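Local atomic coordinates of uncharacterized protein (Pseudomonas aeruginosa, PDB entry 4O5P), a protein that probably hydrolyses phospholipids as the type VI secretion effector Tle1 of Pseudomonas aeruginosa, a phospholipase with an alpha/beta-hydrolase catalytic domain. Residues A[482-487]-A[580-585]; A[588-593]-A[621-626]; A[757-762]-A[806-811]. One frame throughout, in Å; residues are numbered along the deposited sequence.

Contacts 1 and 2 are neighbours, with centres 13 Å apart, and are linked through helix 571-587, which supplies one side of contact 1 and ends where the loop of contact 2 begins. They also touch, since the hydroxyl of Tyr623 in contact 2 meets the carbonyl oxygen of Asp585 in contact 1. Contact 3 stands apart, its nearest atoms about 27 Å from contact 2 and about 28 Å from contact 1. All three residues that touch in contact 1 are buried, whereas contacts 2 and 3 are partly buried. The chemistry changes accordingly: a phenyl face under an arginine methylene, an oblique aromatic pair, then aliphatic branches near the surface.

Contact 1. Residues A[482-487]-A[580-585]; sequences AWRIDR and AEFAHD
The Phe582 ring lies against the aliphatic part of Arg484, and this CH-pi contact carries most of the meeting between two helices. Arg484 CB stands 3.5 Å from the ring centroid and 16° off the ring normal, a position over the face; its nearest ring atom is Phe582 CZ, at 3.4 Å. Arg484 CD lies on the same side of the ring plane, just past the rim, 3.7 Å from Phe582 CD1, so only CB sits over the face. Phe582 CG lies opposite its own backbone N (chi1 178°), which sends the ring across to the facing helix. The guanidinium does not stack: its plane is turned 62° from the ring, and Arg484 NH1 instead donates to Gln340 OE1, leaving the methylenes as the contacting part.

Ile485 adds a second, lighter contact. Its CB points away from the partner helix, yet Ile485 CG1 still comes to 4.0 Å from Phe582 CZ, while the backbone Ile485 N lies 3.6 Å from Phe582 CE2 in an oblique position. Arg484 O is nearer still, 3.4 Å from the same Phe582 CE2. The phenyl group therefore packs against backbone as well as side chain, where the CA atoms of Arg484 and Phe582, like those of Ile485 and Ala583, are 7.6 Å apart.

The contact joins the last turns of helix 469-487 to helix 571-587. Phe682 also meets the Phe582 ring, Tyr681 touches Arg484, and Tyr634 of helix 616-637 packs on Ile485, placing this buried pair among a third helix and the loop of residues 681 and 682.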
loop_
_atom_site.group_PDB
_atom_site.type_symbol
_atom_site.label_atom_id
_atom_site.label_comp_id
_atom_site.label_asym_id
_atom_site.label_seq_id
_atom_site.Cartn_x
_atom_site.Cartn_y
_atom_site.Cartn_z
ATOM N N ALA A 482 25.706 0.719 5.909
ATOM C CA ALA A 482 26.845 0.292 6.725
ATOM C C ALA A 482 26.810 -1.209 6.995
ATOM O O ALA A 482 27.831 -1.878 6.878
ATOM C CB ALA A 482 26.899 1.072 8.042
ATOM N N TRP A 483 25.637 -1.740 7.341
ATOM C CA TRP A 483 25.497 -3.185 7.548
ATOM C C TRP A 483 25.762 -3.999 6.278
ATOM O O TRP A 483 26.383 -5.064 6.337
ATOM C CB TRP A 483 24.101 -3.507 8.076
ATOM C CG TRP A 483 23.807 -4.978 8.242
ATOM C CD1 TRP A 483 24.011 -5.735 9.363
ATOM C CD2 TRP A 483 23.201 -5.849 7.276
ATOM N NE1 TRP A 483 23.569 -7.031 9.148
ATOM C CE2 TRP A 483 23.080 -7.126 7.873
ATOM C CE3 TRP A 483 22.770 -5.679 5.953
ATOM C CZ2 TRP A 483 22.544 -8.222 7.196
ATOM C CZ3 TRP A 483 22.226 -6.762 5.287
ATOM C CH2 TRP A 483 22.114 -8.017 5.911
ATOM N N ARG A 484 25.287 -3.501 5.136
ATOM C CA ARG A 484 25.541 -4.163 3.853
ATOM C C ARG A 484 27.016 -4.138 3.462
ATOM O O ARG A 484 27.482 -5.064 2.813
ATOM C CB ARG A 484 24.716 -3.545 2.711
ATOM C CG ARG A 484 23.228 -3.787 2.804
ATOM C CD ARG A 484 22.455 -2.875 1.833
ATOM N NE ARG A 484 21.027 -3.024 2.101
ATOM C CZ ARG A 484 20.142 -2.053 1.949
ATOM N NH1 ARG A 484 20.526 -0.865 1.503
ATOM N NH2 ARG A 484 18.877 -2.282 2.236
ATOM N N ILE A 485 27.752 -3.091 3.832
ATOM C CA ILE A 485 29.174 -3.046 3.458
ATOM C C ILE A 485 29.897 -4.297 4.008
ATOM O O ILE A 485 30.785 -4.865 3.355
ATOM C CB ILE A 485 29.874 -1.750 3.931
ATOM C CG1 ILE A 485 29.337 -0.535 3.166
ATOM C CG2 ILE A 485 31.391 -1.838 3.733
ATOM C CD1 ILE A 485 29.711 0.795 3.824
ATOM N N ASP A 486 29.507 -4.733 5.202
ATOM C CA ASP A 486 30.072 -5.968 5.729
ATOM C C ASP A 486 29.370 -7.221 5.216
ATOM O O ASP A 486 30.022 -8.085 4.647
ATOM C CB ASP A 486 30.148 -5.968 7.256
ATOM C CG ASP A 486 30.869 -7.181 7.788
ATOM O OD1 ASP A 486 30.199 -8.213 8.043
ATOM O OD2 ASP A 486 32.113 -7.111 7.936
ATOM N N ARG A 487 28.054 -7.332 5.402
ATOM C CA ARG A 487 27.364 -8.579 5.068
ATOM C C ARG A 487 27.216 -8.878 3.560
ATOM O O ARG A 487 27.086 -10.034 3.176
ATOM C CB ARG A 487 25.979 -8.634 5.733
ATOM C CG ARG A 487 25.944 -9.309 7.110
ATOM C CD ARG A 487 26.724 -8.558 8.208
ATOM N NE ARG A 487 26.427 -9.167 9.512
ATOM C CZ ARG A 487 27.335 -9.692 10.332
ATOM N NH1 ARG A 487 28.633 -9.673 10.012
ATOM N NH2 ARG A 487 26.946 -10.248 11.466
ATOM N N ALA A 580 25.578 -9.266 -4.701
ATOM C CA ALA A 580 26.549 -8.986 -5.760
ATOM C C ALA A 580 26.292 -7.600 -6.359
ATOM O O ALA A 580 27.245 -6.878 -6.735
ATOM C CB ALA A 580 26.516 -10.065 -6.837
ATOM N N GLU A 581 25.002 -7.245 -6.449
ATOM C CA GLU A 581 24.599 -5.914 -6.914
ATOM C C GLU A 581 25.106 -4.801 -6.008
ATOM O O GLU A 581 25.812 -3.894 -6.468
ATOM C CB GLU A 581 23.077 -5.811 -7.065
ATOM C CG GLU A 581 22.552 -6.580 -8.247
ATOM C CD GLU A 581 21.085 -6.372 -8.456
ATOM O OE1 GLU A 581 20.387 -6.036 -7.487
ATOM O OE2 GLU A 581 20.624 -6.556 -9.592
ATOM N N PHE A 582 24.734 -4.866 -4.730
ATOM C CA PHE A 582 25.236 -3.917 -3.748
ATOM C C PHE A 582 26.751 -3.796 -3.811
ATOM O O PHE A 582 27.286 -2.688 -3.822
ATOM C CB PHE A 582 24.841 -4.302 -2.324
ATOM C CG PHE A 582 25.392 -3.366 -1.296
ATOM C CD1 PHE A 582 24.748 -2.173 -1.019
ATOM C CD2 PHE A 582 26.576 -3.650 -0.638
ATOM C CE1 PHE A 582 25.271 -1.299 -0.092
ATOM C CE2 PHE A 582 27.101 -2.772 0.295
ATOM C CZ PHE A 582 26.453 -1.597 0.565
ATOM N N ALA A 583 27.440 -4.935 -3.852
ATOM C CA ALA A 583 28.906 -4.923 -3.907
ATOM C C ALA A 583 29.422 -4.135 -5.112
ATOM O O ALA A 583 30.286 -3.260 -4.966
ATOM C CB ALA A 583 29.447 -6.350 -3.917
ATOM N N HIS A 584 28.895 -4.456 -6.297
ATOM C CA HIS A 584 29.254 -3.720 -7.510
ATOM C C HIS A 584 29.036 -2.208 -7.362
ATOM O O HIS A 584 29.954 -1.404 -7.627
ATOM C CB HIS A 584 28.455 -4.236 -8.708
ATOM C CG HIS A 584 28.801 -3.559 -10.000
ATOM N ND1 HIS A 584 27.972 -2.639 -10.604
ATOM C CD2 HIS A 584 29.898 -3.652 -10.789
ATOM C CE1 HIS A 584 28.535 -2.208 -11.718
ATOM N NE2 HIS A 584 29.707 -2.800 -11.851
ATOM N N ASP A 585 27.829 -1.824 -6.944
ATOM C CA ASP A 585 27.506 -0.409 -6.762
ATOM C C ASP A 585 28.469 0.265 -5.784
ATOM O O ASP A 585 28.904 1.402 -5.994
ATOM C CB ASP A 585 26.071 -0.235 -6.234
ATOM C CG ASP A 585 25.012 -0.576 -7.267
ATOM O OD1 ASP A 585 25.366 -0.794 -8.447
ATOM O OD2 ASP A 585 23.817 -0.627 -6.895
#

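Contact 2. Residues A[588-593]-A[621-626]; sequences GDWGVL and EEYSQI
The loop that leads from helix 571-587 to strand 596-604 is pinned to helix 616-637 by an aromatic pair, Trp590 and Tyr623. The two side chains approach from opposite directions. Their planes make an angle of 63° and the centroids, that of tryptophan taken for its six-membered ring, are 5.8 Å apart, an oblique arrangement. The touching atoms lie at the far end of the indole: Trp590 CZ2 is 3.5 Å from Tyr623 OH and 3.8 Å from Tyr623 CZ, while Tyr623 CE2 sits at the indole edge, in its plane, 3.8 Å from Trp590 CH2. Tyr623 CG is anti to the backbone N (chi1 172°), carrying the phenol out from its helix toward the loop.

Gly588, with positive phi, is where the chain leaves helical geometry. Its CA lies over one face of the indole, toward its rim, 3.5 Å above the plane, and 4.3 Å from Tyr623 OH.

Between the two segments the contact is one of dispersion and aromatic packing. The phenol's polar end is satisfied by the carbonyl oxygen of Asp585, in the last turn of helix 571-587, so one tyrosine combines ring packing on the loop with a polar tie to the helix before it.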
loop_
_atom_site.group_PDB
_atom_site.type_symbol
_atom_site.label_atom_id
_atom_site.label_comp_id
_atom_site.label_asym_id
_atom_site.label_seq_id
_atom_site.Cartn_x
_atom_site.Cartn_y
_atom_site.Cartn_z
ATOM N N GLY A 588 32.094 0.678 -7.202
ATOM C CA GLY A 588 32.128 1.697 -8.235
ATOM C C GLY A 588 33.141 1.460 -9.346
ATOM O O GLY A 588 33.624 2.411 -9.956
ATOM N N ASP A 589 33.469 0.195 -9.603
ATOM C CA ASP A 589 34.302 -0.174 -10.743
ATOM C C ASP A 589 33.430 -0.204 -12.008
ATOM O O ASP A 589 33.123 -1.282 -12.531
ATOM C CB ASP A 589 34.907 -1.561 -10.504
ATOM C CG ASP A 589 36.339 -1.503 -10.019
ATOM O OD1 ASP A 589 36.695 -0.550 -9.282
ATOM O OD2 ASP A 589 37.117 -2.420 -10.378
ATOM N N TRP A 590 33.037 0.972 -12.497
ATOM C CA TRP A 590 31.950 1.067 -13.469
ATOM C C TRP A 590 32.281 0.459 -14.822
ATOM O O TRP A 590 31.441 -0.203 -15.433
ATOM C CB TRP A 590 31.497 2.523 -13.659
ATOM C CG TRP A 590 31.171 3.277 -12.386
ATOM C CD1 TRP A 590 31.715 4.460 -11.969
ATOM C CD2 TRP A 590 30.218 2.906 -11.389
ATOM N NE1 TRP A 590 31.159 4.848 -10.772
ATOM C CE2 TRP A 590 30.242 3.908 -10.389
ATOM C CE3 TRP A 590 29.355 1.821 -11.233
ATOM C CZ2 TRP A 590 29.427 3.858 -9.253
ATOM C CZ3 TRP A 590 28.551 1.771 -10.101
ATOM C CH2 TRP A 590 28.594 2.784 -9.128
ATOM N N GLY A 591 33.504 0.686 -15.291
ATOM C CA GLY A 591 33.879 0.298 -16.636
ATOM C C GLY A 591 34.007 1.538 -17.503
ATOM O O GLY A 591 34.265 2.643 -16.992
ATOM N N VAL A 592 33.832 1.365 -18.812
ATOM C CA VAL A 592 33.769 2.509 -19.714
ATOM C C VAL A 592 32.456 3.239 -19.454
ATOM O O VAL A 592 31.442 2.615 -19.132
ATOM C CB VAL A 592 33.893 2.094 -21.210
ATOM C CG1 VAL A 592 32.578 1.541 -21.744
ATOM C CG2 VAL A 592 34.334 3.281 -22.063
ATOM N N LEU A 593 32.483 4.561 -19.546
ATOM C CA LEU A 593 31.277 5.352 -19.345
ATOM C C LEU A 593 31.210 6.461 -20.375
ATOM O O LEU A 593 32.238 6.936 -20.870
ATOM C CB LEU A 593 31.255 5.990 -17.953
ATOM C CG LEU A 593 31.182 5.118 -16.702
ATOM C CD1 LEU A 593 31.198 6.002 -15.466
ATOM C CD2 LEU A 593 29.951 4.247 -16.689
ATOM N N GLU A 621 24.221 12.930 -6.322
ATOM C CA GLU A 621 24.506 13.362 -4.960
ATOM C C GLU A 621 23.951 12.387 -3.923
ATOM O O GLU A 621 24.587 12.162 -2.896
ATOM C CB GLU A 621 24.065 14.809 -4.710
ATOM C CG GLU A 621 23.604 15.126 -3.278
ATOM C CD GLU A 621 24.681 15.006 -2.199
ATOM O OE1 GLU A 621 25.849 14.656 -2.497
ATOM O OE2 GLU A 621 24.347 15.266 -1.015
ATOM N N GLU A 622 22.799 11.774 -4.206
ATOM C CA GLU A 622 22.242 10.799 -3.284
ATOM C C GLU A 622 23.211 9.633 -3.162
ATOM O O GLU A 622 23.497 9.170 -2.050
ATOM C CB GLU A 622 20.843 10.302 -3.740
ATOM C CG GLU A 622 19.705 11.329 -3.538
ATOM C CD GLU A 622 18.300 10.743 -3.746
ATOM O OE1 GLU A 622 18.153 9.521 -3.979
ATOM O OE2 GLU A 622 17.318 11.513 -3.663
ATOM N N TYR A 623 23.688 9.145 -4.310
ATOM C CA TYR A 623 24.646 8.042 -4.310
ATOM C C TYR A 623 25.818 8.403 -3.419
ATOM O O TYR A 623 26.241 7.607 -2.577
ATOM C CB TYR A 623 25.158 7.727 -5.726
ATOM C CG TYR A 623 26.297 6.716 -5.740
ATOM C CD1 TYR A 623 27.614 7.112 -5.474
ATOM C CD2 TYR A 623 26.069 5.379 -6.038
ATOM C CE1 TYR A 623 28.650 6.210 -5.464
ATOM C CE2 TYR A 623 27.117 4.458 -6.048
ATOM C CZ TYR A 623 28.405 4.887 -5.757
ATOM O OH TYR A 623 29.477 3.999 -5.752
ATOM N N SER A 624 26.363 9.602 -3.616
ATOM C CA SER A 624 27.542 9.987 -2.857
ATOM C C SER A 624 27.302 10.160 -1.360
ATOM O O SER A 624 28.121 9.741 -0.544
ATOM C CB SER A 624 28.206 11.230 -3.468
ATOM O OG SER A 624 28.716 10.922 -4.765
ATOM N N GLN A 625 26.195 10.776 -0.984
ATOM C CA GLN A 625 25.892 10.928 0.438
ATOM C C GLN A 625 25.699 9.551 1.094
ATOM O O GLN A 625 26.191 9.306 2.194
ATOM C CB GLN A 625 24.651 11.806 0.622
ATOM C CG GLN A 625 24.394 12.266 2.062
ATOM C CD GLN A 625 23.306 13.317 2.123
ATOM O OE1 GLN A 625 23.562 14.510 1.930
ATOM N NE2 GLN A 625 22.078 12.877 2.358
ATOM N N ILE A 626 24.996 8.651 0.411
ATOM C CA ILE A 626 24.772 7.321 0.958
ATOM C C ILE A 626 26.106 6.575 1.104
ATOM O O ILE A 626 26.367 5.951 2.126
ATOM C CB ILE A 626 23.781 6.519 0.098
ATOM C CG1 ILE A 626 22.366 7.088 0.267
ATOM C CG2 ILE A 626 23.752 5.034 0.509
ATOM C CD1 ILE A 626 21.359 6.569 -0.759
#

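Contact 3. Residues A[757-762]-A[806-811]; sequences TGIALP and QQVLLA
Val808 CG2 is the atom on which this loop-to-helix contact converges. The loop 757-762, between strand 749-753 and helix 767-772, lays two side chains against helix 803-814, the last helix modelled in the chain. From the loop, Thr757 CG2 comes to 3.6 Å of Val808 CG2, and Ile759 CB to 3.7 Å of the same Val808 CG2. The two approaches differ in direction: the threonine side chain crosses that of the valine at about a right angle, the isoleucine obliquely. The branch methyl Ile759 CG2 also lies 3.9 Å from Val808 CG2, so the valine methyl meets the isoleucine where it forks.

The other arm of Ile759 passes on to Gln807. CG1 is opposite the carbonyl carbon (chi1 -68°) and the arm runs on extended (chi2 166°), which carries CD1 beside the glutamine, crossing that side chain at about a right angle. Ile759 thus straddles two consecutive residues of the helix, one with its fork and one with its terminal methyl.

Gly758 stands between the two loop residues with a positive phi of 86°, and its backbone angles favour glycine; this is consistent with both Thr757 and Ile759 directing their CB atoms toward the helix. The CA atoms of Thr757 and Val808 are 6.2 Å apart, the closest backbone approach of the pair.

Further out, Ala804, one helical turn before Val808, receives Ile759 as well, and Leu795 of helix 795-798 packs on Val808. Beyond Ile759, Leu761 is tied by backbone hydrogen bonding to Ala752 of strand 749-753 and packs on Leu805. At the exposed margin, Ile759 CD1 lies 3.8 Å from Gln807 CB and 3.7 Å from Gln807 OE1.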
loop_
_atom_site.group_PDB
_atom_site.type_symbol
_atom_site.label_atom_id
_atom_site.label_comp_id
_atom_site.label_asym_id
_atom_site.label_seq_id
_atom_site.Cartn_x
_atom_site.Cartn_y
_atom_site.Cartn_z
ATOM N N THR A 757 3.860 -1.564 -33.479
ATOM C CA THR A 757 4.385 -1.445 -34.831
ATOM C C THR A 757 5.819 -0.917 -34.879
ATOM O O THR A 757 6.508 -1.090 -35.883
ATOM C CB THR A 757 3.512 -0.512 -35.654
ATOM O OG1 THR A 757 3.924 -0.541 -37.024
ATOM C CG2 THR A 757 3.668 0.863 -35.144
ATOM N N GLY A 758 6.267 -0.270 -33.805
ATOM C CA GLY A 758 7.594 0.321 -33.789
ATOM C C GLY A 758 7.659 1.726 -34.377
ATOM O O GLY A 758 8.706 2.372 -34.332
ATOM N N ILE A 759 6.539 2.203 -34.917
ATOM C CA ILE A 759 6.482 3.499 -35.604
ATOM C C ILE A 759 6.648 4.680 -34.643
ATOM O O ILE A 759 6.139 4.658 -33.522
ATOM C CB ILE A 759 5.174 3.628 -36.442
ATOM C CG1 ILE A 759 5.202 2.645 -37.620
ATOM C CG2 ILE A 759 4.984 5.026 -36.980
ATOM C CD1 ILE A 759 3.841 2.453 -38.304
ATOM N N ALA A 760 7.383 5.702 -35.077
ATOM C CA ALA A 760 7.633 6.877 -34.248
ATOM C C ALA A 760 6.372 7.732 -34.044
ATOM O O ALA A 760 5.639 8.012 -34.991
ATOM C CB ALA A 760 8.769 7.717 -34.853
ATOM N N LEU A 761 6.144 8.164 -32.806
ATOM C CA LEU A 761 5.021 9.035 -32.488
ATOM C C LEU A 761 5.435 10.511 -32.525
ATOM O O LEU A 761 6.555 10.863 -32.159
ATOM C CB LEU A 761 4.430 8.672 -31.117
ATOM C CG LEU A 761 3.751 7.304 -31.037
ATOM C CD1 LEU A 761 3.358 6.980 -29.606
ATOM C CD2 LEU A 761 2.532 7.251 -31.944
ATOM N N PRO A 762 4.516 11.384 -32.957
ATOM C CA PRO A 762 4.767 12.830 -32.977
ATOM C C PRO A 762 5.072 13.394 -31.582
ATOM O O PRO A 762 4.359 13.091 -30.622
ATOM C CB PRO A 762 3.435 13.403 -33.481
ATOM C CG PRO A 762 2.413 12.353 -33.132
ATOM C CD PRO A 762 3.125 11.055 -33.322
ATOM N N GLN A 806 -1.674 5.817 -39.448
ATOM C CA GLN A 806 -2.758 4.940 -39.896
ATOM C C GLN A 806 -2.380 3.482 -39.666
ATOM O O GLN A 806 -3.214 2.681 -39.234
ATOM C CB GLN A 806 -3.115 5.178 -41.363
ATOM C CG GLN A 806 -3.770 6.519 -41.650
ATOM C CD GLN A 806 -3.882 6.791 -43.142
ATOM O OE1 GLN A 806 -4.078 5.872 -43.947
ATOM N NE2 GLN A 806 -3.742 8.060 -43.521
ATOM N N GLN A 807 -1.126 3.125 -39.929
ATOM C CA GLN A 807 -0.716 1.755 -39.573
ATOM C C GLN A 807 -0.783 1.501 -38.063
ATOM O O GLN A 807 -1.310 0.459 -37.612
ATOM C CB GLN A 807 0.669 1.416 -40.114
ATOM C CG GLN A 807 0.622 0.626 -41.423
ATOM C CD GLN A 807 1.931 0.681 -42.165
ATOM O OE1 GLN A 807 2.871 1.341 -41.725
ATOM N NE2 GLN A 807 2.004 -0.008 -43.302
ATOM N N VAL A 808 -0.254 2.447 -37.287
ATOM C CA VAL A 808 -0.383 2.352 -35.824
ATOM C C VAL A 808 -1.831 2.080 -35.423
ATOM O O VAL A 808 -2.108 1.176 -34.636
ATOM C CB VAL A 808 0.102 3.636 -35.125
ATOM C CG1 VAL A 808 -0.202 3.590 -33.630
ATOM C CG2 VAL A 808 1.593 3.846 -35.374
ATOM N N LEU A 809 -2.741 2.854 -36.008
ATOM C CA LEU A 809 -4.170 2.794 -35.728
ATOM C C LEU A 809 -4.799 1.471 -36.124
ATOM O O LEU A 809 -5.654 0.959 -35.413
ATOM C CB LEU A 809 -4.899 3.950 -36.421
ATOM C CG LEU A 809 -6.429 3.868 -36.448
ATOM C CD1 LEU A 809 -7.015 3.962 -35.049
ATOM C CD2 LEU A 809 -7.002 4.949 -37.351
ATOM N N LEU A 810 -4.396 0.928 -37.265
ATOM C CA LEU A 810 -4.858 -0.397 -37.660
ATOM C C LEU A 810 -4.480 -1.435 -36.589
ATOM O O LEU A 810 -5.330 -2.235 -36.137
ATOM C CB LEU A 810 -4.254 -0.767 -39.018
ATOM C CG LEU A 810 -4.509 -2.192 -39.484
ATOM C CD1 LEU A 810 -6.002 -2.410 -39.608
ATOM C CD2 LEU A 810 -3.805 -2.451 -40.805
ATOM N N ALA A 811 -3.218 -1.396 -36.158
ATOM C CA ALA A 811 -2.756 -2.334 -35.122
ATOM C C ALA A 811 -3.520 -2.174 -33.803
ATOM O O ALA A 811 -4.023 -3.154 -33.233
ATOM C CB ALA A 811 -1.260 -2.182 -34.886
#